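PDB 3L2B: probable manganase-dependent inorganic pyrophosphatase from Clostridium perfringens, which probably hydrolyses inorganic pyrophosphate to phosphate, its regulatory region of CBS and DRTGG domains binding diadenosine tetraphosphate as an activator and AMP as an inhibitor. Local coordinates for residues M109-L114 and R129-Q133; G149-S153 and T166-T170. One frame throughout, in Å; residues are numbered along the deposited sequence.

Interaction 1. Residues M109-L114 and R129-Q133; sequences MQAESL and RAEIQ
The delta methyl of Ile-132 reaches the turn at Ala-111, its CD1 lying 3.3 Å from the Ala-111 N and almost as near to the CA. CG1 of Ile-132 sits beside its own backbone N, anti to the carbonyl carbon (chi1 -68°), and the next torsion (chi2 -53°) then turns CD1 toward Ala-111, although the CB does not itself point there. Leu-114 closes on the same methyl from another direction: its CD1 stands 3.6 Å from the Ile-132 CD1, with the two side chains at about a right angle. The Ile-132 CG2 also touches that leucine methyl, more loosely.

Ala-111 points its CB at the helix and meets a second side chain there. Glu-131 runs out extended, CG anti to the backbone N (chi1 -180°), and lays its aliphatic part alongside the alanine, with CG 3.5 Å from the Ala-111 CB. The carboxylate end is held within its own segment by a salt bridge from the Arg-129 NH2 to the Glu-131 OE1, 3.0 Å long. The arginine probably also offsets the nearness of Glu-112, whose OE2 is 4.4 Å from the Glu-131 OE2.

The Arg-129 guanidinium covers Ile-132 CG1 with one face, the carbon lying 3.8 Å above the plane and offset toward the rim. At its edge, in plane, a water accepts a weak bond from NH1 and lies 3.1 Å from the Met-109 O, within hydrogen-bonding distance. Arg-129 and Gln-110 pack against Gln-110 and Arg-129 of the second subunit, so the polar margin forms part of the contact with that subunit. Arg-129 is the N-cap residue of helix 130-138, and the contact joins the start of this helix to the loop linking parallel strands 104-106 and 123-126, beside edge strand 104-106 of the DRTGG domain's mixed alpha/beta sheet.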
ATOM      1  N   MET A 109     -12.140  -5.759 -21.148  1.00 62.94           N
ATOM      2  CA  MET A 109     -12.439  -5.622 -22.567  1.00 64.35           C
ATOM      3  C   MET A 109     -13.543  -6.611 -23.016  1.00 64.23           C
ATOM      4  O   MET A 109     -14.154  -7.298 -22.195  1.00 64.80           O
ATOM      5  CB  MET A 109     -11.149  -5.806 -23.387  1.00 64.90           C
ATOM      6  CG  MET A 109      -9.888  -5.151 -22.747  1.00 67.23           C
ATOM      7  SD  MET A 109      -8.935  -6.328 -21.711  1.00 72.90           S
ATOM      8  CE  MET A 109      -7.616  -5.348 -20.986  1.00 71.04           C
ATOM      9  N   GLN A 110     -13.804  -6.649 -24.319  1.00 64.25           N
ATOM     10  CA  GLN A 110     -14.704  -7.646 -24.926  1.00 64.06           C
ATOM     11  C   GLN A 110     -13.904  -8.895 -25.284  1.00 63.00           C
ATOM     12  O   GLN A 110     -12.733  -8.807 -25.655  1.00 62.33           O
ATOM     13  CB  GLN A 110     -15.382  -7.108 -26.194  1.00 65.01           C
ATOM     14  CG  GLN A 110     -16.583  -6.215 -25.939  1.00 67.34           C
ATOM     15  CD  GLN A 110     -17.399  -5.966 -27.204  1.00 70.76           C
ATOM     16  OE1 GLN A 110     -16.858  -5.922 -28.312  1.00 72.26           O
ATOM     17  NE2 GLN A 110     -18.708  -5.790 -27.038  1.00 73.51           N
ATOM     18  N   ALA A 111     -14.564 -10.043 -25.214  1.00 62.15           N
ATOM     19  CA  ALA A 111     -13.904 -11.360 -25.380  1.00 61.72           C
ATOM     20  C   ALA A 111     -12.817 -11.404 -26.482  1.00 61.60           C
ATOM     21  O   ALA A 111     -11.723 -11.932 -26.282  1.00 61.86           O
ATOM     22  CB  ALA A 111     -14.948 -12.449 -25.622  1.00 61.87           C
ATOM     23  N   GLU A 112     -13.118 -10.807 -27.625  1.00 61.17           N
ATOM     24  CA  GLU A 112     -12.257 -10.896 -28.817  1.00 61.35           C
ATOM     25  C   GLU A 112     -10.997 -10.059 -28.656  1.00 59.61           C
ATOM     26  O   GLU A 112      -9.976 -10.326 -29.268  1.00 60.07           O
ATOM     27  CB  GLU A 112     -13.010 -10.441 -30.092  1.00 62.25           C
ATOM     28  CG  GLU A 112     -14.503 -10.844 -30.160  1.00 65.26           C
ATOM     29  CD  GLU A 112     -15.415  -9.907 -29.336  1.00 68.48           C
ATOM     30  OE1 GLU A 112     -15.534  -8.706 -29.697  1.00 70.17           O
ATOM     31  OE2 GLU A 112     -15.997 -10.378 -28.319  1.00 69.80           O
ATOM     32  N   SER A 113     -11.098  -9.040 -27.819  1.00 57.85           N
ATOM     33  CA  SER A 113     -10.009  -8.074 -27.600  1.00 57.32           C
ATOM     34  C   SER A 113      -9.046  -8.519 -26.512  1.00 55.91           C
ATOM     35  O   SER A 113      -7.950  -7.972 -26.377  1.00 55.72           O
ATOM     36  CB  SER A 113     -10.582  -6.704 -27.222  1.00 57.44           C
ATOM     37  OG  SER A 113     -11.580  -6.312 -28.152  1.00 58.19           O
ATOM     38  N   LEU A 114      -9.461  -9.513 -25.734  1.00 54.25           N
ATOM     39  CA  LEU A 114      -8.651  -9.956 -24.581  1.00 53.60           C
ATOM     40  C   LEU A 114      -7.261 -10.352 -25.003  1.00 53.68           C
ATOM     41  O   LEU A 114      -6.304 -10.091 -24.299  1.00 53.32           O
ATOM     42  CB  LEU A 114      -9.306 -11.126 -23.843  1.00 53.08           C
ATOM     43  CG  LEU A 114     -10.602 -10.764 -23.126  1.00 52.10           C
ATOM     44  CD1 LEU A 114     -11.317 -12.043 -22.724  1.00 53.05           C
ATOM     45  CD2 LEU A 114     -10.315  -9.852 -21.920  1.00 51.36           C
ATOM     46  N   ARG A 129     -18.956 -12.886 -16.551  1.00 64.07           N
ATOM     47  CA  ARG A 129     -19.187 -13.277 -17.939  1.00 64.56           C
ATOM     48  C   ARG A 129     -18.463 -14.579 -18.259  1.00 64.21           C
ATOM     49  O   ARG A 129     -17.232 -14.650 -18.164  1.00 64.06           O
ATOM     50  CB  ARG A 129     -18.742 -12.156 -18.901  1.00 64.45           C
ATOM     51  CG  ARG A 129     -19.554 -10.846 -18.792  1.00 66.84           C
ATOM     52  CD  ARG A 129     -19.167  -9.842 -19.905  1.00 70.22           C
ATOM     53  NE  ARG A 129     -19.354 -10.413 -21.252  1.00 73.09           N
ATOM     54  CZ  ARG A 129     -18.867  -9.898 -22.383  1.00 75.26           C
ATOM     55  NH1 ARG A 129     -18.147  -8.775 -22.375  1.00 76.03           N
ATOM     56  NH2 ARG A 129     -19.096 -10.521 -23.533  1.00 77.07           N
ATOM     57  N   ALA A 130     -19.229 -15.604 -18.639  1.00 64.46           N
ATOM     58  CA  ALA A 130     -18.659 -16.927 -19.002  1.00 64.04           C
ATOM     59  C   ALA A 130     -17.898 -16.887 -20.331  1.00 62.71           C
ATOM     60  O   ALA A 130     -16.987 -17.690 -20.551  1.00 63.05           O
ATOM     61  CB  ALA A 130     -19.746 -18.018 -19.055  1.00 65.02           C
ATOM     62  N   GLU A 131     -18.274 -15.954 -21.200  1.00 61.29           N
ATOM     63  CA  GLU A 131     -17.603 -15.797 -22.497  1.00 60.49           C
ATOM     64  C   GLU A 131     -16.168 -15.362 -22.247  1.00 58.31           C
ATOM     65  O   GLU A 131     -15.246 -15.882 -22.852  1.00 58.79           O
ATOM     66  CB  GLU A 131     -18.313 -14.775 -23.417  1.00 60.75           C
ATOM     67  CG  GLU A 131     -17.605 -14.622 -24.795  1.00 63.23           C
ATOM     68  CD  GLU A 131     -18.379 -13.772 -25.837  1.00 67.34           C
ATOM     69  OE1 GLU A 131     -19.174 -12.872 -25.453  1.00 68.79           O
ATOM     70  OE2 GLU A 131     -18.162 -14.002 -27.054  1.00 69.21           O
ATOM     71  N   ILE A 132     -16.013 -14.403 -21.334  1.00 56.17           N
ATOM     72  CA  ILE A 132     -14.712 -13.858 -20.966  1.00 53.94           C
ATOM     73  C   ILE A 132     -13.895 -14.915 -20.254  1.00 53.11           C
ATOM     74  O   ILE A 132     -12.719 -15.120 -20.541  1.00 52.08           O
ATOM     75  CB  ILE A 132     -14.861 -12.620 -20.026  1.00 54.16           C
ATOM     76  CG1 ILE A 132     -15.481 -11.438 -20.792  1.00 53.92           C
ATOM     77  CG2 ILE A 132     -13.538 -12.210 -19.448  1.00 51.74           C
ATOM     78  CD1 ILE A 132     -14.729 -11.101 -22.075  1.00 54.42           C
ATOM     79  N   GLN A 133     -14.550 -15.599 -19.326  1.00 52.60           N
ATOM     80  CA  GLN A 133     -13.890 -16.601 -18.523  1.00 52.18           C
ATOM     81  C   GLN A 133     -13.266 -17.671 -19.416  1.00 52.16           C
ATOM     82  O   GLN A 133     -12.134 -18.079 -19.188  1.00 51.32           O
ATOM     83  CB  GLN A 133     -14.849 -17.229 -17.505  1.00 53.18           C
ATOM     84  CG  GLN A 133     -15.205 -16.318 -16.339  1.00 52.37           C
ATOM     85  CD  GLN A 133     -16.367 -16.860 -15.512  1.00 53.93           C
ATOM     86  OE1 GLN A 133     -16.787 -18.013 -15.678  1.00 54.39           O
ATOM     87  NE2 GLN A 133     -16.903 -16.026 -14.633  1.00 53.64           N
TER
HETATM   88  O   HOH W   1     -16.767  -6.257 -20.974  1.00 77.75           O

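Interaction 2. Residues G149-S153 and T166-T170; sequences GHTPS and TVITT
Thr-169 puts its side chain under the passing backbone of Gly-149 to Pro-152, and both branches of its CB are used. The CB points at that loop and divides there. CG2, anti to the backbone N (chi1 -66° for OG1), reaches the peptide groups between Gly-149 and Thr-151: it is 3.7 Å from the Gly-149 C and equally far from the Thr-151 N. The same methyl meets Thr-151 OG1 at 4.1 Å, the two threonine side chains crossing at about a right angle. On the other branch, Thr-169 OG1 lies 3.4 Å from the Pro-152 CD. Thr-169 OG1 is also 3.6 Å from the Thr-151 CA. These are carbon contacts; the hydroxyl's polar partner is Gln-91 OE1 on strand 89-92, with which it hydrogen-bonds.

Strand 166-169 lies between strands 89-92 and 143-146 in the mixed sheet of the DRTGG domain, parallel to 143-146, and residues 149-153 belong to the loop that leads from strand 143-146 to helix 154-163. The contact therefore belongs to a beta-alpha-beta crossover, with the connecting loop running roughly counter to the strand it leads to (158° between end-to-end directions).

Further along, Pro-152 CG comes to 4.3 Å from the Val-167 CG1, a looser apolar touch. The loop's other end is fixed by the backbone: Gly-149 N donates to Thr-170 O at 2.8 Å, a bent bond with an N-H...O angle of 134°.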
ATOM      1  N   GLY A 149     -17.896 -12.738  -6.196  1.00 57.77           N
ATOM      2  CA  GLY A 149     -18.362 -13.926  -5.469  1.00 59.32           C
ATOM      3  C   GLY A 149     -19.094 -14.874  -6.410  1.00 60.67           C
ATOM      4  O   GLY A 149     -19.713 -15.840  -5.986  1.00 62.64           O
ATOM      5  N   HIS A 150     -18.976 -14.586  -7.699  1.00 60.12           N
ATOM      6  CA  HIS A 150     -19.664 -15.329  -8.763  1.00 61.39           C
ATOM      7  C   HIS A 150     -18.946 -16.596  -9.214  1.00 60.80           C
ATOM      8  O   HIS A 150     -18.417 -16.664 -10.323  1.00 58.63           O
ATOM      9  CB  HIS A 150     -19.884 -14.405  -9.972  1.00 60.70           C
ATOM     10  CG  HIS A 150     -20.774 -13.238  -9.667  1.00 63.74           C
ATOM     11  ND1 HIS A 150     -20.421 -11.934  -9.950  1.00 64.23           N
ATOM     12  CD2 HIS A 150     -21.994 -13.182  -9.074  1.00 67.50           C
ATOM     13  CE1 HIS A 150     -21.393 -11.125  -9.557  1.00 67.16           C
ATOM     14  NE2 HIS A 150     -22.358 -11.856  -9.021  1.00 69.01           N
ATOM     15  N   THR A 151     -18.939 -17.601  -8.343  1.00 62.47           N
ATOM     16  CA  THR A 151     -18.316 -18.886  -8.679  1.00 63.21           C
ATOM     17  C   THR A 151     -18.748 -19.263 -10.108  1.00 63.77           C
ATOM     18  O   THR A 151     -19.929 -19.259 -10.416  1.00 65.22           O
ATOM     19  CB  THR A 151     -18.696 -20.013  -7.689  1.00 65.34           C
ATOM     20  OG1 THR A 151     -18.474 -19.585  -6.334  1.00 65.46           O
ATOM     21  CG2 THR A 151     -17.870 -21.259  -7.946  1.00 65.11           C
ATOM     22  N   PRO A 152     -17.792 -19.553 -10.998  1.00 63.17           N
ATOM     23  CA  PRO A 152     -18.140 -19.774 -12.407  1.00 63.44           C
ATOM     24  C   PRO A 152     -18.857 -21.113 -12.639  1.00 65.32           C
ATOM     25  O   PRO A 152     -18.963 -21.931 -11.727  1.00 66.81           O
ATOM     26  CB  PRO A 152     -16.777 -19.765 -13.097  1.00 61.74           C
ATOM     27  CG  PRO A 152     -15.852 -20.236 -12.088  1.00 61.91           C
ATOM     28  CD  PRO A 152     -16.356 -19.747 -10.757  1.00 62.17           C
ATOM     29  N   SER A 153     -19.332 -21.321 -13.857  1.00 65.77           N
ATOM     30  CA  SER A 153     -20.133 -22.505 -14.193  1.00 67.79           C
ATOM     31  C   SER A 153     -19.315 -23.786 -14.221  1.00 68.67           C
ATOM     32  O   SER A 153     -18.094 -23.769 -14.366  1.00 67.73           O
ATOM     33  CB  SER A 153     -20.843 -22.324 -15.543  1.00 67.70           C
ATOM     34  OG  SER A 153     -19.926 -22.310 -16.628  1.00 66.79           O
ATOM     35  N   THR A 166      -5.490 -22.792 -13.179  1.00 45.54           N
ATOM     36  CA  THR A 166      -5.978 -22.516 -11.826  1.00 44.70           C
ATOM     37  C   THR A 166      -7.039 -21.421 -11.855  1.00 44.45           C
ATOM     38  O   THR A 166      -6.881 -20.383 -12.515  1.00 43.29           O
ATOM     39  CB  THR A 166      -4.864 -22.079 -10.909  1.00 44.24           C
ATOM     40  OG1 THR A 166      -3.842 -23.073 -10.919  1.00 43.71           O
ATOM     41  CG2 THR A 166      -5.382 -21.871  -9.461  1.00 43.40           C
ATOM     42  N   VAL A 167      -8.141 -21.692 -11.167  1.00 45.13           N
ATOM     43  CA  VAL A 167      -9.266 -20.781 -11.117  1.00 44.53           C
ATOM     44  C   VAL A 167      -9.716 -20.577  -9.684  1.00 45.17           C
ATOM     45  O   VAL A 167      -9.872 -21.525  -8.945  1.00 46.50           O
ATOM     46  CB  VAL A 167     -10.447 -21.338 -11.874  1.00 45.67           C
ATOM     47  CG1 VAL A 167     -11.559 -20.309 -11.913  1.00 44.71           C
ATOM     48  CG2 VAL A 167     -10.023 -21.774 -13.259  1.00 44.33           C
ATOM     49  N   ILE A 168      -9.924 -19.326  -9.306  1.00 44.12           N
ATOM     50  CA  ILE A 168     -10.445 -19.010  -8.004  1.00 44.26           C
ATOM     51  C   ILE A 168     -11.497 -17.921  -8.084  1.00 44.34           C
ATOM     52  O   ILE A 168     -11.662 -17.254  -9.104  1.00 43.57           O
ATOM     53  CB  ILE A 168      -9.333 -18.577  -7.047  1.00 44.32           C
ATOM     54  CG1 ILE A 168      -8.783 -17.192  -7.446  1.00 42.26           C
ATOM     55  CG2 ILE A 168      -8.219 -19.633  -7.022  1.00 44.08           C
ATOM     56  CD1 ILE A 168      -7.650 -16.683  -6.537  1.00 41.17           C
ATOM     57  N   THR A 169     -12.208 -17.768  -6.978  1.00 45.12           N
ATOM     58  CA  THR A 169     -13.298 -16.813  -6.881  1.00 45.33           C
ATOM     59  C   THR A 169     -13.210 -16.015  -5.599  1.00 44.80           C
ATOM     60  O   THR A 169     -13.110 -16.570  -4.509  1.00 46.01           O
ATOM     61  CB  THR A 169     -14.667 -17.520  -6.901  1.00 47.05           C
ATOM     62  OG1 THR A 169     -14.866 -18.122  -8.186  1.00 49.34           O
ATOM     63  CG2 THR A 169     -15.794 -16.500  -6.645  1.00 47.44           C
ATOM     64  N   THR A 170     -13.259 -14.699  -5.744  1.00 43.56           N
ATOM     65  CA  THR A 170     -13.253 -13.814  -4.586  1.00 43.43           C
ATOM     66  C   THR A 170     -14.572 -13.064  -4.467  1.00 44.41           C
ATOM     67  O   THR A 170     -15.239 -12.842  -5.460  1.00 44.72           O
ATOM     68  CB  THR A 170     -12.125 -12.767  -4.689  1.00 42.17           C
ATOM     69  OG1 THR A 170     -12.249 -11.838  -3.597  1.00 42.21           O
ATOM     70  CG2 THR A 170     -12.217 -11.997  -6.001  1.00 40.17           C
TER

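Overall arrangement
Interactions 1 and 2 lie in series in the DRTGG domain, their centres about 15 Å apart, and each mixes buried with exposed residues. They meet where Gln-133, on the helix of interaction 1, packs against Pro-152 in the loop of interaction 2. Interaction 1 sits farther from the chain's centre, about 30 Å against 22 Å, and has side chains packing against the second subunit, whereas no other chain of the assembly touches interaction 2. Their chemistry differs as well: helix and loop join through aliphatic packing edged by charge and water, while strand and loop join through threonine and proline packing plus one direct backbone bond.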